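Local atomic coordinates of pyrroline-5-carboxylate reductase catalytic N-terminal domain-containing protein (Sinorhizobium meliloti, PDB entry 4HUJ), a protein that is of unknown function but probably binds a dinucleotide cofactor of the NAD(P) type and may act as an oxidoreductase. Residues Ser131-Ser136 with Gly197-Ser202; Leu169-Asn174 with Gln181-Ile186. One frame throughout, in Å; residues are numbered along the deposited sequence.

Interaction 1: Ser131-Ser136 with Gly197-Ser202; sequences STEIVS and GTLAAS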
# COMPACT_ATOMS: atom_id res chain seq x y z
N SER A 131 0.70 14.87 -0.54
CA SER A 131 1.61 13.94 -1.20
C SER A 131 0.88 12.95 -2.11
O SER A 131 1.37 12.64 -3.20
CB SER A 131 2.49 13.20 -0.19
OG SER A 131 1.71 12.49 0.75
N THR A 132 -0.28 12.47 -1.67
CA THR A 132 -1.03 11.48 -2.45
C THR A 132 -1.66 12.11 -3.71
O THR A 132 -1.87 11.41 -4.71
CB THR A 132 -2.06 10.74 -1.58
OG1 THR A 132 -1.38 10.10 -0.50
CG2 THR A 132 -2.79 9.67 -2.39
N GLU A 133 -1.94 13.41 -3.66
CA GLU A 133 -2.38 14.16 -4.85
C GLU A 133 -1.27 14.24 -5.89
O GLU A 133 -1.53 14.10 -7.09
CB GLU A 133 -2.83 15.58 -4.48
CG GLU A 133 -4.12 15.68 -3.67
CD GLU A 133 -4.44 17.12 -3.24
OE1 GLU A 133 -3.51 17.94 -3.02
OE2 GLU A 133 -5.65 17.43 -3.10
N ILE A 134 -0.04 14.47 -5.43
CA ILE A 134 1.15 14.47 -6.29
C ILE A 134 1.36 13.09 -6.92
O ILE A 134 1.53 12.97 -8.13
CB ILE A 134 2.43 14.95 -5.54
CG1 ILE A 134 2.28 16.42 -5.13
CG2 ILE A 134 3.69 14.74 -6.41
CD1 ILE A 134 3.33 16.93 -4.14
N VAL A 135 1.32 12.05 -6.09
CA VAL A 135 1.41 10.67 -6.59
C VAL A 135 0.31 10.39 -7.64
O VAL A 135 0.57 9.77 -8.67
CB VAL A 135 1.38 9.64 -5.43
CG1 VAL A 135 1.25 8.20 -5.95
CG2 VAL A 135 2.63 9.77 -4.57
N SER A 136 -0.91 10.87 -7.38
CA SER A 136 -2.04 10.63 -8.28
C SER A 136 -1.79 11.18 -9.69
O SER A 136 -2.19 10.56 -10.68
CB SER A 136 -3.33 11.21 -7.71
OG SER A 136 -3.63 10.63 -6.45
N GLY A 197 -12.73 9.24 4.05
CA GLY A 197 -13.30 10.03 2.97
C GLY A 197 -12.28 10.42 1.91
O GLY A 197 -11.39 9.63 1.58
N THR A 198 -12.42 11.63 1.37
CA THR A 198 -11.55 12.12 0.29
C THR A 198 -10.11 12.38 0.72
O THR A 198 -9.81 12.47 1.91
CB THR A 198 -12.08 13.43 -0.33
OG1 THR A 198 -12.08 14.48 0.65
CG2 THR A 198 -13.48 13.24 -0.89
N LEU A 199 -9.22 12.53 -0.26
CA LEU A 199 -7.85 12.92 0.06
C LEU A 199 -7.79 14.29 0.75
O LEU A 199 -6.95 14.50 1.63
CB LEU A 199 -6.96 12.92 -1.19
CG LEU A 199 -6.75 11.58 -1.90
CD1 LEU A 199 -5.82 11.78 -3.09
CD2 LEU A 199 -6.22 10.50 -0.95
N ALA A 200 -8.67 15.21 0.34
CA ALA A 200 -8.78 16.50 1.01
C ALA A 200 -9.14 16.33 2.48
O ALA A 200 -8.56 16.98 3.35
CB ALA A 200 -9.79 17.41 0.32
N ALA A 201 -10.09 15.44 2.76
CA ALA A 201 -10.54 15.20 4.13
C ALA A 201 -9.45 14.56 4.99
O ALA A 201 -9.34 14.86 6.18
CB ALA A 201 -11.81 14.34 4.14
N SER A 202 -8.65 13.68 4.39
CA SER A 202 -7.60 12.97 5.13
C SER A 202 -6.27 13.73 5.20
O SER A 202 -5.41 13.37 6.00
CB SER A 202 -7.38 11.58 4.53
OG SER A 202 -6.62 11.65 3.33

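Interaction 2: Leu169-Asn174 with Gln181-Ile186; sequences LFLSGN and QVAELI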
# COMPACT_ATOMS: atom_id res chain seq x y z
N LEU A 169 -6.62 0.20 10.26
CA LEU A 169 -5.95 0.84 9.13
C LEU A 169 -6.88 1.89 8.54
O LEU A 169 -7.92 1.57 7.96
CB LEU A 169 -5.55 -0.18 8.06
CG LEU A 169 -4.26 -0.97 8.31
CD1 LEU A 169 -4.06 -2.03 7.24
CD2 LEU A 169 -3.04 -0.05 8.38
N PHE A 170 -6.51 3.16 8.70
CA PHE A 170 -7.21 4.25 8.03
C PHE A 170 -6.92 4.25 6.53
O PHE A 170 -5.83 3.90 6.09
CB PHE A 170 -6.84 5.60 8.66
CG PHE A 170 -7.27 5.74 10.09
CD1 PHE A 170 -8.60 5.96 10.42
CD2 PHE A 170 -6.33 5.63 11.13
CE1 PHE A 170 -9.01 6.07 11.75
CE2 PHE A 170 -6.73 5.74 12.47
CZ PHE A 170 -8.07 5.97 12.78
N LEU A 171 -7.93 4.63 5.74
CA LEU A 171 -7.74 4.82 4.30
C LEU A 171 -8.54 6.02 3.83
O LEU A 171 -9.42 6.50 4.55
CB LEU A 171 -8.13 3.57 3.50
CG LEU A 171 -9.63 3.23 3.40
CD1 LEU A 171 -9.93 2.55 2.08
CD2 LEU A 171 -10.06 2.34 4.58
N SER A 172 -8.23 6.51 2.64
CA SER A 172 -8.92 7.65 2.07
C SER A 172 -8.66 7.69 0.58
O SER A 172 -7.80 6.97 0.07
CB SER A 172 -8.46 8.96 2.73
OG SER A 172 -7.04 9.08 2.71
N GLY A 173 -9.41 8.52 -0.13
CA GLY A 173 -9.33 8.55 -1.58
C GLY A 173 -10.58 9.17 -2.18
O GLY A 173 -11.65 9.18 -1.56
N ASN A 174 -10.44 9.66 -3.41
CA ASN A 174 -11.51 10.43 -4.05
C ASN A 174 -12.60 9.58 -4.70
O ASN A 174 -13.70 10.08 -5.00
CB ASN A 174 -10.91 11.40 -5.07
CG ASN A 174 -9.99 12.41 -4.43
OD1 ASN A 174 -10.10 12.73 -3.25
ND2 ASN A 174 -9.05 12.92 -5.22
N GLN A 181 -13.00 -1.19 -2.39
CA GLN A 181 -12.20 -2.34 -2.80
C GLN A 181 -10.98 -2.50 -1.92
O GLN A 181 -10.62 -3.61 -1.52
CB GLN A 181 -11.78 -2.24 -4.27
CG GLN A 181 -12.92 -2.42 -5.26
CD GLN A 181 -12.44 -2.50 -6.70
OE1 GLN A 181 -11.67 -3.39 -7.06
NE2 GLN A 181 -12.90 -1.56 -7.52
N VAL A 182 -10.34 -1.37 -1.59
CA VAL A 182 -9.20 -1.41 -0.68
C VAL A 182 -9.63 -1.73 0.76
O VAL A 182 -8.93 -2.48 1.47
CB VAL A 182 -8.36 -0.11 -0.76
CG1 VAL A 182 -7.20 -0.14 0.24
CG2 VAL A 182 -7.84 0.07 -2.17
N ALA A 183 -10.78 -1.21 1.19
CA ALA A 183 -11.35 -1.57 2.49
C ALA A 183 -11.61 -3.08 2.56
O ALA A 183 -11.36 -3.71 3.59
CB ALA A 183 -12.63 -0.79 2.78
N GLU A 184 -12.10 -3.64 1.46
CA GLU A 184 -12.33 -5.08 1.34
C GLU A 184 -11.04 -5.87 1.53
O GLU A 184 -11.02 -6.88 2.25
CB GLU A 184 -12.96 -5.41 -0.02
CG GLU A 184 -14.47 -5.21 -0.08
CD GLU A 184 -15.05 -5.21 -1.50
OE1 GLU A 184 -14.46 -5.84 -2.41
OE2 GLU A 184 -16.10 -4.57 -1.71
N LEU A 185 -9.96 -5.40 0.91
CA LEU A 185 -8.65 -6.03 1.07
C LEU A 185 -8.20 -5.96 2.52
O LEU A 185 -7.74 -6.96 3.08
CB LEU A 185 -7.60 -5.37 0.17
CG LEU A 185 -6.14 -5.75 0.44
CD1 LEU A 185 -5.89 -7.24 0.21
CD2 LEU A 185 -5.19 -4.91 -0.39
N ILE A 186 -8.33 -4.77 3.11
CA ILE A 186 -7.92 -4.53 4.49
C ILE A 186 -8.65 -5.47 5.46
O ILE A 186 -8.03 -6.08 6.33
CB ILE A 186 -8.10 -3.04 4.88
CG1 ILE A 186 -7.03 -2.20 4.17
CG2 ILE A 186 -8.04 -2.84 6.39
CD1 ILE A 186 -7.28 -0.68 4.17

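Interaction 1: Ser131-Ser136 with Gly197-Ser202
L199 reaches across from the first turn of helix 199-206 and sets its two methyls against T132 on the first turn of helix 131-138. Between the two segments the contact is apolar: CG2 of T132 lies 3.8 Å from CD1 of L199 and at much the same distance from CD2, fitting into the fork of the leucine, and the two side chains cross at about a right angle. In T132 the methyl stands anti to the backbone N, which turns it to the leucine, while OG1, beside that N, is hydrogen-bonded to D111 and K146. Around this pair the leucine's CD1 also touches E133 and S136. L199 CD1 lies 4.2 Å from E133 N and 4.3 Å from E133 CG, so the glutamate meets it with its aliphatic part, while OE1 bends back to the backbone N of L130.

The hydrogen bonds run within each segment or out to neighbouring residues. S136 OG donates to T132 O at 2.6 Å, tilted 27° from the carbonyl plane, and S136 N reaches the same oxygen from the opposite face, so two donors of one residue grip this carbonyl. The hydroxyl of S136 is thereby held where CD1 of L199 comes to 4.2 Å from OG. Without that hydroxyl, as with an alanine at S136, T132 O is likely to keep the helical N-H but lose its second donor, and CD1 of L199 a neighbour. On the other helix, T198 is the N-cap: its OG1 accepts from A201 N at 3.1 Å, while L199 N is taken by N174 OD1.

The two helix starts meet beside strand 143-147, whose K146 touches L199 and whose V144 touches T132 and S136. T132 OG1 and S136 OG are both used in hydrogen bonds, so the leucine meets a methyl on one and an already bonded hydroxyl on the other.

Interaction 2: Leu169-Asn174 with Gln181-Ile186
L171 points from its strand at helix 176-188 and splits its methyls between two turns of it. CD1 of L171 goes to the earlier turn, 4.2 Å from CB of V182 and 4.0 Å from the backbone N of A183, with the methyl of A183 only slightly farther. CD2 of L171 takes the later turn, meeting CD1 of I186 at 4.1 Å. L171 and V182 run alongside each other, pointing opposite ways, whereas L171 and I186 meet at a slant. The fork can span both because CG of L171 sits between its own backbone N and carbonyl carbon (chi1 71°), an orientation less common for leucine.

Strand 166-173 and helix 176-188 are the first two elements of a beta-alpha-beta unit that strand 192-195 completes, parallel to the first strand. The short axes run nearly antiparallel, at 166°, and lie 9.5 Å apart at closest approach, so the helix returns along one face of the sheet.

Two residues back along the strand, L169 faces the same helix. CB of L169 is 4.0 Å from CG2 of I186, and CD1 of L169 lies almost as close to that branch. I186 thus serves both leucines with different branches: CG2, anti to the backbone N, goes to L169, and CD1, at the end of the other arm, to L171. P193 of strand 192-195 packs against L171, A183 and I186 alike.

In the fold
From the N terminus the chain first builds strands 26-30, 49-52, 71-73, 84-88 and 108-111, then enters helix 131-138, where interaction 1 opens. It runs through strand 143-147 and enters strand 166-173; interaction 2 closes a short loop there, as helix 176-188 turns back on that strand. Only after strand 192-195 does helix 199-206 meet 131-136 and close the longer loop, so interaction 2 is nested inside interaction 1. The two, centred 13 Å apart, touch directly: G197 O lies 2.8 Å from G173 N, and S202 OG lies 2.7 Å from S172 OG, both probable hydrogen bonds. Segment 169-174 thus connects the inner helix packing with the outer pair of helix starts.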